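Local atomic coordinates of xylan esterase, putative, AXE2C (Cellvibrio japonicus, PDB entry 2WAA), a protein that removes acetyl groups from acetylated xylan and glucomannan, and from 4-nitrophenyl acetate, as a family 2 carbohydrate esterase in plant cell wall degradation. Residues A[134-139]-A[227-232]; A[189-194]-A[235-240]. All blocks are in the same frame, centred on the assembly; numbering follows the deposited sequence.

How the interactions relate
Interaction 1 joins the neighbouring strands 133-139 and 228-231 inside the five-stranded parallel sheet. Interaction 2 ties the loop after strand 177-183 to the short helix 235-238; the centres of the two contacts are about 20 Å apart. Along the chain the segments alternate: 134-139, 189-194, 227-232, 235-240. Strand 133-139 leads to Ser141, the inferred nucleophile, while strand 228-231 leads to Asn236, an inferred transition-state stabiliser. Both strands thus run toward the same end of the sheet, where the residues inferred to be catalytic lie, and the pair of contacts illustrates the SGNH/GDSL plan of a parallel sheet with catalytic loops at the C-terminal ends of its strands.

Interaction 1 of 2, residues A[134-139]-A[227-232]; sequences KILVLG and DLIISA
Strands 134-139 and 228-231 run parallel in adjacent places of the sheet, their axes 4.7 Å apart and 14° from exact alignment, with Ile135 opposite Leu228 and Leu138 opposite Ser231. Backbone bonds zigzag between them; Leu138 N, for instance, reaches Ile230 O at 2.8 Å with an N-H...O angle of 169°. At the start of the pairing Lys134 O accepts from both Asp227 N and Leu228 N, and Asp227 OD2 in turn takes Lys134 N at 2.9 Å on its anti side. The far end of the lysine turns elsewhere, Lys134 NZ bonding to Gln132 O. On one face Ile135 CG1 lies alongside Leu228 CD2 at 4.0 Å, while Ile135 CG2 meets the tip of Ile230, CD1, also at 4.0 Å. The other face carries Leu136, Ile229 and Leu138. With its CG2 anti to the backbone N, Ile229 sets that methyl 3.8 Å from Leu138 CD1. Leu228 and Ile230 continue onto Leu333 of helix 319-337. Polar fastening at the partly exposed entry and branched aliphatic packing on both faces therefore join two adjacent inner strands of the parallel sheet.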
loop_
_atom_site.group_PDB
_atom_site.type_symbol
_atom_site.label_atom_id
_atom_site.label_comp_id
_atom_site.label_asym_id
_atom_site.label_seq_id
_atom_site.Cartn_x
_atom_site.Cartn_y
_atom_site.Cartn_z
ATOM N N LYS A 134 -7.290 -0.537 -12.015
ATOM C CA LYS A 134 -6.860 -1.071 -10.718
ATOM C C LYS A 134 -5.408 -1.553 -10.833
ATOM O O LYS A 134 -5.096 -2.317 -11.743
ATOM C CB LYS A 134 -7.721 -2.268 -10.374
ATOM C CG LYS A 134 -9.122 -1.811 -9.910
ATOM C CD LYS A 134 -10.063 -3.013 -9.751
ATOM C CE LYS A 134 -11.491 -2.527 -9.559
ATOM N NZ LYS A 134 -12.033 -1.850 -10.857
ATOM N N ILE A 135 -4.555 -1.111 -9.905
ATOM C CA ILE A 135 -3.181 -1.568 -9.844
ATOM C C ILE A 135 -2.962 -2.236 -8.466
ATOM O O ILE A 135 -3.516 -1.808 -7.461
ATOM C CB ILE A 135 -2.253 -0.380 -9.953
ATOM C CG1 ILE A 135 -2.425 0.315 -11.323
ATOM C CG2 ILE A 135 -0.781 -0.790 -9.755
ATOM C CD1 ILE A 135 -1.835 1.727 -11.312
ATOM N N LEU A 136 -2.115 -3.247 -8.467
ATOM C CA LEU A 136 -1.613 -3.905 -7.267
ATOM C C LEU A 136 -0.080 -3.745 -7.322
ATOM O O LEU A 136 0.533 -4.164 -8.283
ATOM C CB LEU A 136 -1.969 -5.402 -7.328
ATOM C CG LEU A 136 -1.243 -6.254 -6.255
ATOM C CD1 LEU A 136 -1.603 -5.836 -4.821
ATOM C CD2 LEU A 136 -1.692 -7.710 -6.498
ATOM N N VAL A 137 0.533 -3.225 -6.260
ATOM C CA VAL A 137 2.000 -3.108 -6.195
ATOM C C VAL A 137 2.484 -4.032 -5.065
ATOM O O VAL A 137 2.045 -3.901 -3.923
ATOM C CB VAL A 137 2.453 -1.693 -5.883
ATOM C CG1 VAL A 137 3.996 -1.563 -6.026
ATOM C CG2 VAL A 137 1.765 -0.675 -6.830
ATOM N N LEU A 138 3.413 -4.915 -5.401
ATOM C CA LEU A 138 3.953 -5.906 -4.432
ATOM C C LEU A 138 5.411 -5.529 -4.142
ATOM O O LEU A 138 6.189 -5.229 -5.070
ATOM C CB LEU A 138 3.965 -7.305 -5.045
ATOM C CG LEU A 138 2.612 -7.791 -5.557
ATOM C CD1 LEU A 138 2.697 -9.131 -6.305
ATOM C CD2 LEU A 138 1.619 -7.861 -4.427
ATOM N N GLY A 139 5.816 -5.560 -2.887
ATOM C CA GLY A 139 7.202 -5.221 -2.647
ATOM C C GLY A 139 7.602 -5.184 -1.178
ATOM O O GLY A 139 7.001 -5.827 -0.323
ATOM N N ASP A 227 -5.892 -4.768 -12.969
ATOM C CA ASP A 227 -5.549 -4.728 -14.390
ATOM C C ASP A 227 -4.031 -4.793 -14.540
ATOM O O ASP A 227 -3.523 -5.323 -15.519
ATOM C CB ASP A 227 -5.989 -3.399 -14.941
ATOM C CG ASP A 227 -7.491 -3.241 -14.899
ATOM O OD1 ASP A 227 -8.161 -4.086 -15.499
ATOM O OD2 ASP A 227 -7.977 -2.289 -14.252
ATOM N N LEU A 228 -3.316 -4.217 -13.567
ATOM C CA LEU A 228 -1.842 -4.202 -13.603
ATOM C C LEU A 228 -1.285 -4.578 -12.233
ATOM O O LEU A 228 -1.723 -4.043 -11.200
ATOM C CB LEU A 228 -1.362 -2.814 -13.952
ATOM C CG LEU A 228 0.088 -2.438 -13.629
ATOM C CD1 LEU A 228 1.028 -3.195 -14.509
ATOM C CD2 LEU A 228 0.331 -0.937 -13.862
ATOM N N ILE A 229 -0.315 -5.500 -12.236
ATOM C CA ILE A 229 0.394 -5.887 -11.037
ATOM C C ILE A 229 1.872 -5.516 -11.229
ATOM O O ILE A 229 2.514 -5.933 -12.192
ATOM C CB ILE A 229 0.284 -7.388 -10.749
ATOM C CG1 ILE A 229 -1.193 -7.794 -10.684
ATOM C CG2 ILE A 229 1.106 -7.745 -9.468
ATOM C CD1 ILE A 229 -1.411 -9.223 -10.488
ATOM N N ILE A 230 2.408 -4.744 -10.308
ATOM C CA ILE A 230 3.844 -4.428 -10.368
ATOM C C ILE A 230 4.510 -5.215 -9.286
ATOM O O ILE A 230 4.104 -5.095 -8.131
ATOM C CB ILE A 230 4.050 -2.929 -10.088
ATOM C CG1 ILE A 230 3.304 -2.144 -11.188
ATOM C CG2 ILE A 230 5.588 -2.554 -10.090
ATOM C CD1 ILE A 230 3.107 -0.701 -10.859
ATOM N N SER A 231 5.560 -5.968 -9.613
ATOM C CA SER A 231 6.303 -6.630 -8.543
ATOM C C SER A 231 7.684 -5.984 -8.447
ATOM O O SER A 231 8.456 -6.072 -9.394
ATOM C CB SER A 231 6.468 -8.112 -8.872
ATOM O OG SER A 231 7.159 -8.727 -7.792
ATOM N N ALA A 232 7.961 -5.325 -7.320
ATOM C CA ALA A 232 9.195 -4.571 -7.067
ATOM C C ALA A 232 9.949 -5.205 -5.880
ATOM O O ALA A 232 10.658 -4.495 -5.130
ATOM C CB ALA A 232 8.810 -3.112 -6.746
HETATM O O HOH W 1 -10.413 -2.667 -13.831
#

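Interaction 2 of 2, residues A[189-194]-A[235-240]; sequences LIRSWN and TNDFSP. With ACT (acetate ion), chain C.
Asp237 OD1 is gripped by two successive backbone amides of the 189-194 loop, Ile190 N at 2.8 Å and Arg191 N at 2.9 Å. The first comes from the syn side, 26° out of the carboxylate plane, and the second nearly along the C-O bond. The other oxygen, OD2, offers its syn lone pair to Leu189 N at 2.7 Å and has a further partner in Tyr248 OH of helix 245-262. Three consecutive N-H groups thus curl round one buried carboxylate.

Arg191 adds a second grip, on the main-chain oxygen of Asp237. Its CG sits between the backbone N and carbonyl carbon (chi1 65°), and the extended chain crosses the aspartate at a slant so that NE, at 2.8 Å, and NH2, at 2.9 Å, both reach Asp237 O. That oxygen lies in the guanidinium plane, and this double hold fixes the rotation of the group. Pro240 CG rests over one guanidinium face, toward its rim, and also touches Trp193 O at 3.5 Å.

Trp193 approaches the helix with its backbone and CB: CB meets Asn236 OD1 at 3.5 Å, and CA makes a C-H...O contact with Asn236 O. On the same amide, ND2 bonds to acetate OXT at 2.9 Å, nearly straight at 169°, and to Arg187 O. The acetate, probably from the crystallisation liquor, is also held by the amides of Gly186 and Ser141, which with Asn236 ND2 are consistent with an oxyanion hole; His316 NE2, of the inferred charge relay, bonds it too. The amides would probably favour a charged carboxylate on Asp237. This residue, next after Asn236, ties the loop to the helix, consistent with a second-shell position beside the inferred stabiliser.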
loop_
_atom_site.group_PDB
_atom_site.type_symbol
_atom_site.label_atom_id
_atom_site.label_comp_id
_atom_site.label_asym_id
_atom_site.label_seq_id
_atom_site.Cartn_x
_atom_site.Cartn_y
_atom_site.Cartn_z
ATOM N N LEU A 189 11.544 -12.100 -1.681
ATOM C CA LEU A 189 10.884 -13.166 -2.386
ATOM C C LEU A 189 11.199 -14.525 -1.711
ATOM O O LEU A 189 10.315 -15.394 -1.561
ATOM C CB LEU A 189 11.393 -13.213 -3.841
ATOM C CG LEU A 189 10.765 -14.319 -4.656
ATOM C CD1 LEU A 189 9.298 -13.960 -5.018
ATOM C CD2 LEU A 189 11.579 -14.495 -5.919
ATOM N N ILE A 190 12.457 -14.670 -1.289
ATOM C CA ILE A 190 12.911 -15.911 -0.621
ATOM C C ILE A 190 13.535 -15.767 0.753
ATOM O O ILE A 190 13.615 -16.761 1.494
ATOM C CB ILE A 190 13.837 -16.778 -1.511
ATOM C CG1 ILE A 190 15.237 -16.167 -1.626
ATOM C CG2 ILE A 190 13.181 -17.029 -2.908
ATOM C CD1 ILE A 190 16.201 -17.100 -2.432
ATOM N N ARG A 191 13.998 -14.578 1.119
ATOM C CA ARG A 191 14.569 -14.383 2.465
ATOM C C ARG A 191 14.516 -12.936 2.872
ATOM O O ARG A 191 14.415 -12.024 2.016
ATOM C CB ARG A 191 16.033 -14.861 2.520
ATOM C CG ARG A 191 16.945 -14.028 1.641
ATOM C CD ARG A 191 18.361 -14.717 1.524
ATOM N NE ARG A 191 19.285 -13.992 0.635
ATOM C CZ ARG A 191 20.542 -14.388 0.389
ATOM N NH1 ARG A 191 21.023 -15.490 1.004
ATOM N NH2 ARG A 191 21.331 -13.685 -0.433
ATOM N N SER A 192 14.553 -12.707 4.180
ATOM C CA SER A 192 14.600 -11.373 4.723
ATOM C C SER A 192 16.016 -10.783 4.694
ATOM O O SER A 192 16.986 -11.509 4.408
ATOM C CB SER A 192 14.035 -11.412 6.135
ATOM O OG SER A 192 12.711 -11.957 6.104
ATOM N N TRP A 193 16.128 -9.475 4.934
ATOM C CA TRP A 193 17.413 -8.751 4.843
ATOM C C TRP A 193 18.500 -9.402 5.712
ATOM O O TRP A 193 19.696 -9.343 5.379
ATOM C CB TRP A 193 17.223 -7.299 5.260
ATOM C CG TRP A 193 16.918 -7.134 6.705
ATOM C CD1 TRP A 193 15.705 -7.207 7.322
ATOM C CD2 TRP A 193 17.896 -6.932 7.736
ATOM N NE1 TRP A 193 15.867 -7.011 8.714
ATOM C CE2 TRP A 193 17.208 -6.843 8.969
ATOM C CE3 TRP A 193 19.291 -6.797 7.721
ATOM C CZ2 TRP A 193 17.878 -6.631 10.184
ATOM C CZ3 TRP A 193 19.961 -6.594 8.944
ATOM C CH2 TRP A 193 19.255 -6.509 10.146
ATOM N N ASN A 194 18.065 -10.010 6.806
ATOM C CA ASN A 194 18.971 -10.583 7.803
ATOM C C ASN A 194 19.327 -12.024 7.488
ATOM O O ASN A 194 19.998 -12.672 8.305
ATOM C CB ASN A 194 18.366 -10.482 9.232
ATOM C CG ASN A 194 16.997 -11.167 9.315
ATOM O OD1 ASN A 194 16.671 -11.972 8.449
ATOM N ND2 ASN A 194 16.193 -10.852 10.343
ATOM N N THR A 235 15.172 -6.177 -2.979
ATOM C CA THR A 235 16.228 -5.536 -2.189
ATOM C C THR A 235 16.678 -6.461 -1.045
ATOM O O THR A 235 17.876 -6.667 -0.835
ATOM C CB THR A 235 15.726 -4.267 -1.559
ATOM O OG1 THR A 235 15.272 -3.408 -2.619
ATOM C CG2 THR A 235 16.854 -3.548 -0.785
ATOM N N ASN A 236 15.736 -7.007 -0.301
ATOM C CA ASN A 236 16.145 -7.721 0.926
ATOM C C ASN A 236 16.748 -9.082 0.624
ATOM O O ASN A 236 17.595 -9.580 1.384
ATOM C CB ASN A 236 14.961 -7.773 1.915
ATOM C CG ASN A 236 14.539 -6.376 2.335
ATOM O OD1 ASN A 236 15.389 -5.581 2.787
ATOM N ND2 ASN A 236 13.236 -6.019 2.117
ATOM N N ASP A 237 16.308 -9.713 -0.468
ATOM C CA ASP A 237 16.925 -10.964 -0.890
ATOM C C ASP A 237 18.413 -10.793 -1.166
ATOM O O ASP A 237 19.194 -11.757 -1.033
ATOM C CB ASP A 237 16.283 -11.500 -2.162
ATOM C CG ASP A 237 14.838 -11.886 -1.947
ATOM O OD1 ASP A 237 14.601 -12.823 -1.139
ATOM O OD2 ASP A 237 13.956 -11.230 -2.557
ATOM N N PHE A 238 18.785 -9.598 -1.653
ATOM C CA PHE A 238 20.196 -9.297 -2.032
ATOM C C PHE A 238 21.019 -8.663 -0.910
ATOM O O PHE A 238 22.234 -8.446 -1.060
ATOM C CB PHE A 238 20.228 -8.395 -3.303
ATOM C CG PHE A 238 19.872 -9.149 -4.549
ATOM C CD1 PHE A 238 18.606 -9.705 -4.680
ATOM C CD2 PHE A 238 20.794 -9.374 -5.552
ATOM C CE1 PHE A 238 18.254 -10.439 -5.809
ATOM C CE2 PHE A 238 20.473 -10.100 -6.682
ATOM C CZ PHE A 238 19.203 -10.654 -6.830
ATOM N N SER A 239 20.376 -8.382 0.218
ATOM C CA SER A 239 21.087 -7.737 1.329
ATOM C C SER A 239 22.213 -8.584 1.890
ATOM O O SER A 239 23.315 -8.077 2.111
ATOM C CB SER A 239 20.120 -7.321 2.430
ATOM O OG SER A 239 19.283 -6.334 1.903
ATOM N N PRO A 240 21.960 -9.882 2.108
ATOM C CA PRO A 240 23.087 -10.685 2.582
ATOM C C PRO A 240 24.160 -10.926 1.519
ATOM O O PRO A 240 25.306 -11.159 1.891
ATOM C CB PRO A 240 22.441 -12.038 2.945
ATOM C CG PRO A 240 20.931 -11.743 3.076
ATOM C CD PRO A 240 20.695 -10.662 2.069
HETATM C C ACT C . 13.436 -2.742 2.911
HETATM O O ACT C . 13.955 -2.295 3.993
HETATM O OXT ACT C . 12.398 -3.429 3.054
HETATM C CH3 ACT C . 14.001 -2.478 1.541
#